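Local structure of cell division control protein 53 (Saccharomyces cerevisiae, 3O2P) at residues I22-C27 / Q53-K58; A26-I31 / N45-Q50. The protein serves as the cullin scaffold of SCF E3 ubiquitin ligases, which ubiquitinate target proteins for proteasomal degradation, here represented by its C-terminal neddylation domain. All coordinates share one frame; numbering follows the deposited sequence.

Interaction 1. Residues I22-C27 / Q53-K58; sequences IFLEAC and QRFNAK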
ATOM      1  N   ILE B  22      -6.966 -19.736 -14.755  1.00 17.86           N
ATOM      2  CA  ILE B  22      -5.996 -20.780 -14.484  1.00 21.84           C
ATOM      3  C   ILE B  22      -5.086 -21.001 -15.693  1.00 24.80           C
ATOM      4  O   ILE B  22      -3.889 -21.232 -15.541  1.00 20.95           O
ATOM      5  CB  ILE B  22      -6.679 -22.098 -14.091  1.00 29.15           C
ATOM      6  CG1 ILE B  22      -7.093 -22.047 -12.616  1.00 28.46           C
ATOM      7  CG2 ILE B  22      -5.744 -23.280 -14.350  1.00 25.92           C
ATOM      8  CD1 ILE B  22      -8.052 -23.163 -12.212  1.00 28.46           C
ATOM      9  N   PHE B  23      -5.647 -20.928 -16.894  1.00 14.71           N
ATOM     10  CA  PHE B  23      -4.816 -21.098 -18.079  1.00 21.20           C
ATOM     11  C   PHE B  23      -3.844 -19.929 -18.242  1.00 24.81           C
ATOM     12  O   PHE B  23      -2.658 -20.138 -18.503  1.00 25.48           O
ATOM     13  CB  PHE B  23      -5.660 -21.281 -19.345  1.00 20.63           C
ATOM     14  CG  PHE B  23      -4.850 -21.256 -20.606  1.00 20.36           C
ATOM     15  CD1 PHE B  23      -4.243 -22.405 -21.084  1.00 28.34           C
ATOM     16  CD2 PHE B  23      -4.670 -20.070 -21.294  1.00 23.80           C
ATOM     17  CE1 PHE B  23      -3.477 -22.371 -22.246  1.00 35.08           C
ATOM     18  CE2 PHE B  23      -3.906 -20.024 -22.448  1.00 32.09           C
ATOM     19  CZ  PHE B  23      -3.306 -21.174 -22.927  1.00 28.83           C
ATOM     20  N   LEU B  24      -4.340 -18.704 -18.075  1.00 16.70           N
ATOM     21  CA  LEU B  24      -3.515 -17.522 -18.291  1.00 21.02           C
ATOM     22  C   LEU B  24      -2.437 -17.383 -17.226  1.00 22.51           C
ATOM     23  O   LEU B  24      -1.351 -16.878 -17.502  1.00 18.72           O
ATOM     24  CB  LEU B  24      -4.360 -16.249 -18.330  1.00 18.08           C
ATOM     25  CG  LEU B  24      -5.312 -16.085 -19.505  1.00 22.59           C
ATOM     26  CD1 LEU B  24      -6.282 -14.926 -19.263  1.00 17.33           C
ATOM     27  CD2 LEU B  24      -4.521 -15.898 -20.791  1.00 19.17           C
ATOM     28  N   GLU B  25      -2.738 -17.820 -16.007  1.00 18.24           N
ATOM     29  CA  GLU B  25      -1.736 -17.788 -14.952  1.00 17.72           C
ATOM     30  C   GLU B  25      -0.545 -18.679 -15.273  1.00 17.12           C
ATOM     31  O   GLU B  25       0.598 -18.273 -15.063  1.00 23.51           O
ATOM     32  CB  GLU B  25      -2.336 -18.147 -13.587  1.00 10.35           C
ATOM     33  CG  GLU B  25      -3.140 -17.000 -12.975  1.00 17.92           C
ATOM     34  CD  GLU B  25      -3.665 -17.334 -11.586  1.00 22.39           C
ATOM     35  OE1 GLU B  25      -2.933 -17.990 -10.810  1.00 26.33           O
ATOM     36  OE2 GLU B  25      -4.812 -16.943 -11.279  1.00 31.63           O
ATOM     37  N   ALA B  26      -0.803 -19.886 -15.772  1.00 17.16           N
ATOM     38  CA  ALA B  26       0.294 -20.795 -16.131  1.00 16.62           C
ATOM     39  C   ALA B  26       1.048 -20.267 -17.346  1.00 22.54           C
ATOM     40  O   ALA B  26       2.275 -20.367 -17.421  1.00 20.65           O
ATOM     41  CB  ALA B  26      -0.223 -22.174 -16.407  1.00 16.79           C
ATOM     42  N   CYS B  27       0.316 -19.703 -18.301  1.00 19.01           N
ATOM     43  CA  CYS B  27       0.960 -19.101 -19.459  1.00 21.19           C
ATOM     44  C   CYS B  27       1.941 -18.007 -19.015  1.00 25.36           C
ATOM     45  O   CYS B  27       3.089 -17.983 -19.434  1.00 27.05           O
ATOM     46  CB  CYS B  27      -0.087 -18.527 -20.410  1.00 28.32           C
ATOM     47  SG  CYS B  27       0.591 -17.869 -21.939  1.00 42.39           S
ATOM     48  N   GLN B  53      -3.866 -19.904 -29.263  1.00 60.64           N
ATOM     49  CA  GLN B  53      -4.130 -21.288 -29.635  1.00 63.92           C
ATOM     50  C   GLN B  53      -5.408 -21.787 -28.965  1.00 59.07           C
ATOM     51  O   GLN B  53      -6.210 -22.493 -29.577  1.00 62.28           O
ATOM     52  CB  GLN B  53      -2.965 -22.180 -29.206  1.00 75.85           C
ATOM     53  CG  GLN B  53      -3.261 -22.971 -27.938  1.00 83.73           C
ATOM     54  CD  GLN B  53      -2.022 -23.498 -27.256  1.00 89.95           C
ATOM     55  OE1 GLN B  53      -1.106 -24.000 -27.904  1.00 94.42           O
ATOM     56  NE2 GLN B  53      -1.993 -23.397 -25.934  1.00 90.94           N
ATOM     57  N   ARG B  54      -5.580 -21.407 -27.701  1.00 52.55           N
ATOM     58  CA  ARG B  54      -6.641 -21.924 -26.842  1.00 42.30           C
ATOM     59  C   ARG B  54      -7.901 -21.064 -26.915  1.00 40.29           C
ATOM     60  O   ARG B  54      -8.995 -21.560 -27.184  1.00 40.14           O
ATOM     61  CB  ARG B  54      -6.131 -21.996 -25.397  1.00 37.35           C
ATOM     62  CG  ARG B  54      -7.020 -22.755 -24.436  1.00 43.33           C
ATOM     63  CD  ARG B  54      -6.911 -24.260 -24.626  1.00 49.04           C
ATOM     64  NE  ARG B  54      -5.639 -24.794 -24.143  1.00 59.27           N
ATOM     65  CZ  ARG B  54      -5.414 -25.173 -22.887  1.00 52.15           C
ATOM     66  NH1 ARG B  54      -6.376 -25.066 -21.977  1.00 46.68           N
ATOM     67  NH2 ARG B  54      -4.227 -25.661 -22.544  1.00 38.33           N
ATOM     68  N   PHE B  55      -7.745 -19.771 -26.665  1.00 40.85           N
ATOM     69  CA  PHE B  55      -8.873 -18.856 -26.747  1.00 39.30           C
ATOM     70  C   PHE B  55      -8.381 -17.429 -26.939  1.00 34.32           C
ATOM     71  O   PHE B  55      -7.177 -17.173 -26.926  1.00 35.95           O
ATOM     72  CB  PHE B  55      -9.762 -18.964 -25.504  1.00 33.67           C
ATOM     73  CG  PHE B  55      -9.168 -18.333 -24.282  1.00 37.67           C
ATOM     74  CD1 PHE B  55      -9.527 -17.044 -23.911  1.00 31.54           C
ATOM     75  CD2 PHE B  55      -8.249 -19.020 -23.508  1.00 40.04           C
ATOM     76  CE1 PHE B  55      -8.981 -16.454 -22.790  1.00 24.68           C
ATOM     77  CE2 PHE B  55      -7.694 -18.431 -22.378  1.00 39.98           C
ATOM     78  CZ  PHE B  55      -8.059 -17.147 -22.021  1.00 28.30           C
ATOM     79  N   ASN B  56      -9.316 -16.505 -27.127  1.00 32.68           N
ATOM     80  CA  ASN B  56      -8.968 -15.105 -27.311  1.00 40.10           C
ATOM     81  C   ASN B  56      -8.912 -14.341 -25.982  1.00 47.29           C
ATOM     82  O   ASN B  56      -9.923 -13.844 -25.485  1.00 48.16           O
ATOM     83  CB  ASN B  56      -9.925 -14.426 -28.286  1.00 39.51           C
ATOM     84  CG  ASN B  56      -9.555 -12.982 -28.534  1.00 55.88           C
ATOM     85  OD1 ASN B  56     -10.352 -12.071 -28.299  1.00 62.47           O
ATOM     86  ND2 ASN B  56      -8.322 -12.760 -28.982  1.00 56.38           N
ATOM     87  N   ALA B  57      -7.715 -14.258 -25.418  1.00 40.92           N
ATOM     88  CA  ALA B  57      -7.520 -13.616 -24.129  1.00 32.11           C
ATOM     89  C   ALA B  57      -7.679 -12.105 -24.239  1.00 28.66           C
ATOM     90  O   ALA B  57      -7.030 -11.464 -25.064  1.00 29.61           O
ATOM     91  CB  ALA B  57      -6.143 -13.968 -23.574  1.00 24.33           C
ATOM     92  N   LYS B  58      -8.554 -11.544 -23.410  1.00 23.51           N
ATOM     93  CA  LYS B  58      -8.702 -10.100 -23.317  1.00 23.63           C
ATOM     94  C   LYS B  58      -7.679  -9.544 -22.324  1.00 34.12           C
ATOM     95  O   LYS B  58      -7.293 -10.229 -21.370  1.00 33.21           O
ATOM     96  CB  LYS B  58     -10.113  -9.734 -22.849  1.00 20.79           C
ATOM     97  CG  LYS B  58     -11.224 -10.101 -23.824  1.00 20.68           C
ATOM     98  CD  LYS B  58     -11.116  -9.336 -25.130  1.00 22.39           C
ATOM     99  CE  LYS B  58     -12.262  -9.752 -26.058  1.00 29.43           C
ATOM    100  NZ  LYS B  58     -12.399  -8.809 -27.209  1.00 27.56           N
TER

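Interaction 2. Residues A26-I31 / N45-Q50; sequences ACIVRI and NECIAQ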
ATOM      1  N   ALA B  26      -0.803 -19.886 -15.772  1.00 17.16           N
ATOM      2  CA  ALA B  26       0.294 -20.795 -16.131  1.00 16.62           C
ATOM      3  C   ALA B  26       1.048 -20.267 -17.346  1.00 22.54           C
ATOM      4  O   ALA B  26       2.275 -20.367 -17.421  1.00 20.65           O
ATOM      5  CB  ALA B  26      -0.223 -22.174 -16.407  1.00 16.79           C
ATOM      6  N   CYS B  27       0.316 -19.703 -18.301  1.00 19.01           N
ATOM      7  CA  CYS B  27       0.960 -19.101 -19.459  1.00 21.19           C
ATOM      8  C   CYS B  27       1.941 -18.007 -19.015  1.00 25.36           C
ATOM      9  O   CYS B  27       3.089 -17.983 -19.434  1.00 27.05           O
ATOM     10  CB  CYS B  27      -0.087 -18.527 -20.410  1.00 28.32           C
ATOM     11  SG  CYS B  27       0.591 -17.869 -21.939  1.00 42.39           S
ATOM     12  N   ILE B  28       1.488 -17.117 -18.138  1.00 22.88           N
ATOM     13  CA  ILE B  28       2.313 -16.003 -17.695  1.00 18.69           C
ATOM     14  C   ILE B  28       3.570 -16.487 -16.961  1.00 20.63           C
ATOM     15  O   ILE B  28       4.670 -15.971 -17.184  1.00 15.99           O
ATOM     16  CB  ILE B  28       1.500 -15.036 -16.811  1.00 19.14           C
ATOM     17  CG1 ILE B  28       0.486 -14.265 -17.661  1.00 18.94           C
ATOM     18  CG2 ILE B  28       2.403 -14.059 -16.087  1.00 12.55           C
ATOM     19  CD1 ILE B  28      -0.496 -13.481 -16.851  1.00 12.19           C
ATOM     20  N   VAL B  29       3.402 -17.478 -16.087  1.00 20.39           N
ATOM     21  CA  VAL B  29       4.531 -18.033 -15.329  1.00 25.36           C
ATOM     22  C   VAL B  29       5.578 -18.655 -16.264  1.00 23.31           C
ATOM     23  O   VAL B  29       6.782 -18.517 -16.042  1.00 24.54           O
ATOM     24  CB  VAL B  29       4.071 -19.096 -14.321  1.00 19.41           C
ATOM     25  CG1 VAL B  29       5.276 -19.753 -13.667  1.00 24.78           C
ATOM     26  CG2 VAL B  29       3.175 -18.470 -13.270  1.00 29.00           C
ATOM     27  N   ARG B  30       5.099 -19.336 -17.303  1.00 20.18           N
ATOM     28  CA  ARG B  30       5.945 -19.912 -18.346  1.00 26.59           C
ATOM     29  C   ARG B  30       6.799 -18.824 -19.009  1.00 27.78           C
ATOM     30  O   ARG B  30       8.024 -18.928 -19.079  1.00 28.58           O
ATOM     31  CB  ARG B  30       5.061 -20.588 -19.395  1.00 34.58           C
ATOM     32  CG  ARG B  30       5.607 -21.887 -19.972  1.00 39.65           C
ATOM     33  CD  ARG B  30       4.610 -22.517 -20.949  1.00 46.35           C
ATOM     34  NE  ARG B  30       3.333 -22.820 -20.304  1.00 57.87           N
ATOM     35  CZ  ARG B  30       2.137 -22.503 -20.797  1.00 58.91           C
ATOM     36  NH1 ARG B  30       2.036 -21.863 -21.956  1.00 51.86           N
ATOM     37  NH2 ARG B  30       1.037 -22.827 -20.127  1.00 64.59           N
ATOM     38  N   ILE B  31       6.149 -17.776 -19.494  1.00 23.16           N
ATOM     39  CA  ILE B  31       6.864 -16.671 -20.123  1.00 27.67           C
ATOM     40  C   ILE B  31       7.906 -16.054 -19.177  1.00 32.08           C
ATOM     41  O   ILE B  31       9.087 -15.941 -19.518  1.00 28.73           O
ATOM     42  CB  ILE B  31       5.883 -15.579 -20.586  1.00 21.05           C
ATOM     43  CG1 ILE B  31       4.983 -16.119 -21.706  1.00 25.72           C
ATOM     44  CG2 ILE B  31       6.634 -14.334 -21.021  1.00 21.93           C
ATOM     45  CD1 ILE B  31       3.735 -15.269 -21.978  1.00 23.83           C
ATOM     46  N   ASN B  45       1.144  -8.653 -24.309  1.00 25.62           N
ATOM     47  CA  ASN B  45       1.145  -9.038 -25.715  1.00 26.00           C
ATOM     48  C   ASN B  45       1.575 -10.482 -25.920  1.00 26.63           C
ATOM     49  O   ASN B  45       0.944 -11.234 -26.648  1.00 32.99           O
ATOM     50  CB  ASN B  45       2.024  -8.089 -26.535  1.00 21.05           C
ATOM     51  CG  ASN B  45       1.335  -6.773 -26.796  1.00 28.78           C
ATOM     52  OD1 ASN B  45       0.115  -6.694 -26.688  1.00 30.53           O
ATOM     53  ND2 ASN B  45       2.101  -5.733 -27.126  1.00 31.13           N
ATOM     54  N   GLU B  46       2.654 -10.872 -25.264  1.00 29.94           N
ATOM     55  CA  GLU B  46       3.141 -12.232 -25.402  1.00 28.46           C
ATOM     56  C   GLU B  46       2.102 -13.223 -24.886  1.00 29.77           C
ATOM     57  O   GLU B  46       1.809 -14.231 -25.542  1.00 27.90           O
ATOM     58  CB  GLU B  46       4.491 -12.406 -24.689  1.00 23.69           C
ATOM     59  CG  GLU B  46       5.181 -13.735 -25.007  1.00 35.34           C
ATOM     60  CD  GLU B  46       5.358 -13.967 -26.508  1.00 47.83           C
ATOM     61  OE1 GLU B  46       5.467 -12.979 -27.272  1.00 53.54           O
ATOM     62  OE2 GLU B  46       5.396 -15.141 -26.926  1.00 50.69           O
ATOM     63  N   CYS B  47       1.544 -12.940 -23.713  1.00 23.89           N
ATOM     64  CA  CYS B  47       0.555 -13.850 -23.133  1.00 25.56           C
ATOM     65  C   CYS B  47      -0.663 -14.057 -24.048  1.00 22.76           C
ATOM     66  O   CYS B  47      -1.150 -15.176 -24.199  1.00 26.38           O
ATOM     67  CB  CYS B  47       0.091 -13.355 -21.765  1.00 24.48           C
ATOM     68  SG  CYS B  47      -1.204 -14.384 -21.073  1.00 28.65           S
ATOM     69  N   ILE B  48      -1.144 -12.980 -24.662  1.00 25.49           N
ATOM     70  CA  ILE B  48      -2.263 -13.076 -25.605  1.00 28.12           C
ATOM     71  C   ILE B  48      -1.878 -13.896 -26.839  1.00 26.73           C
ATOM     72  O   ILE B  48      -2.625 -14.762 -27.267  1.00 29.26           O
ATOM     73  CB  ILE B  48      -2.759 -11.684 -26.061  1.00 32.73           C
ATOM     74  CG1 ILE B  48      -3.374 -10.918 -24.883  1.00 26.62           C
ATOM     75  CG2 ILE B  48      -3.757 -11.829 -27.207  1.00 26.69           C
ATOM     76  CD1 ILE B  48      -3.816  -9.491 -25.213  1.00 18.98           C
ATOM     77  N   ALA B  49      -0.703 -13.628 -27.399  1.00 33.81           N
ATOM     78  CA  ALA B  49      -0.227 -14.374 -28.565  1.00 33.51           C
ATOM     79  C   ALA B  49      -0.069 -15.874 -28.294  1.00 28.15           C
ATOM     80  O   ALA B  49      -0.371 -16.694 -29.156  1.00 36.39           O
ATOM     81  CB  ALA B  49       1.089 -13.787 -29.088  1.00 24.75           C
ATOM     82  N   GLN B  50       0.409 -16.232 -27.107  1.00 29.96           N
ATOM     83  CA  GLN B  50       0.631 -17.642 -26.774  1.00 36.71           C
ATOM     84  C   GLN B  50      -0.658 -18.324 -26.337  1.00 34.18           C
ATOM     85  O   GLN B  50      -0.744 -19.552 -26.335  1.00 42.75           O
ATOM     86  CB  GLN B  50       1.717 -17.804 -25.698  1.00 32.93           C
ATOM     87  CG  GLN B  50       3.112 -17.434 -26.172  1.00 39.85           C
ATOM     88  CD  GLN B  50       4.196 -17.854 -25.193  1.00 47.36           C
ATOM     89  OE1 GLN B  50       4.071 -18.876 -24.523  1.00 48.54           O
ATOM     90  NE2 GLN B  50       5.268 -17.064 -25.108  1.00 38.41           N
TER

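Interaction 1. Residues I22-C27 / Q53-K58
Over one face of the Phe23 ring lies the aliphatic base of Arg54, and at the edge of the same ring sits the amide nitrogen of Gln53. Arg54 CB stands 4.2 Å from the centroid of the Phe23 ring, over the face, a CH-pi contact. The arginine then bends at both chi2 and chi3, so that its guanidinium folds back along the aromatic rim. There the relation of the flat groups is reversed: Phe23 CE1 lies over a face of the guanidinium, 3.4 Å from Arg54 NH2, with the two planes inclined by 56°. Gln53 NE2 comes up near the plane of the Phe23 ring, 4.0 Å from Phe23 CZ, a looser contact from a poorly ordered side chain. Phe23 reaches this loop because its CG is anti to the backbone N (chi1 171°), which sends the ring outward from the helix.

The architecture is that of a winged-helix domain, the helix-turn-helix relative that forms the cullin neddylation region. Residues 53-58 join helix 40-51 to helix 59-71, and they run past the flank of the long helix 8-35, with Lys58 as the N-cap residue of the helix that follows.

Deeper in the contact, the Phe55 ring meets both helix residues with its rim. Phe23 CD2 is 3.6 Å from Phe55 CE2; the rings are oblique, their planes 68° apart, and the two side chains run alongside each other, pointing opposite ways. Leu24 takes up the next part of that rim, its CG lying 3.9 Å from Phe55 CZ, while CD1 approaches in the ring plane. The other methyl, Leu24 CD2, packs 3.8 Å from Ala57 CB. Leu24 also touches Met61 and Ala65, carrying this buried end of the contact onto helix 59-71.

Interaction 2. Residues A26-I31 / N45-Q50
Ile31 of segment 26-31 reaches Glu46, Cys47 and Gln50 of segment 45-50, parts of helices 8-35 and 40-51 of the winged-helix fold, whose local axes come within 9.7 Å at a crossing angle of 120°. Beyond its CB, the CG1 branch runs anti to the carbonyl carbon (chi1 -66°) and toward the opposing helix. Ile31 CG1 meets the amide end of Gln50, 3.5 Å from Gln50 NE2. The terminal CD1 of Ile31 pushes farther, lying 3.7 Å from Glu46 CG and 3.6 Å from the backbone N of Cys47, with Cys47 CB also close by.

One turn before Ile31, Cys27 brings its SG to 4.0 Å from Cys47 SG, a van der Waals contact and no disulfide. Cys27 SG also touches Gln50 CB, while Cys47 SG rests 3.8 Å from Ile28 CG1. Ile28 continues to Ala65, Ile66 and Leu69, joining this pair of helices to helix 59-71. On the Ile31 side the Gln50 amide is held by its own helix: Gln50 NE2 donates to the anti lone pair of Glu46 OE2 at 2.6 Å, nearly straight at 166°, with the acceptor oxygen close to the amide plane.

Both contacts draw on helix 8-35, which illustrates how one long helix can organise a small domain: interaction 1 takes the loop after helix 40-51, interaction 2 that helix itself. Their centres lie 7 Å apart, and their segments overlap at Ala26 and Cys27. Leu24 CD2 of interaction 1 approaches Cys47 SG of interaction 2 to 3.7 Å, making their packing continuous. A second touch, Ala57 O to Ile48 CG1 at 3.7 Å, ties the loop to the helix before it. Lys33, the probable NEDD8 attachment site, unmodified here, lies on the same helix, two residues beyond the end of segment 26-31.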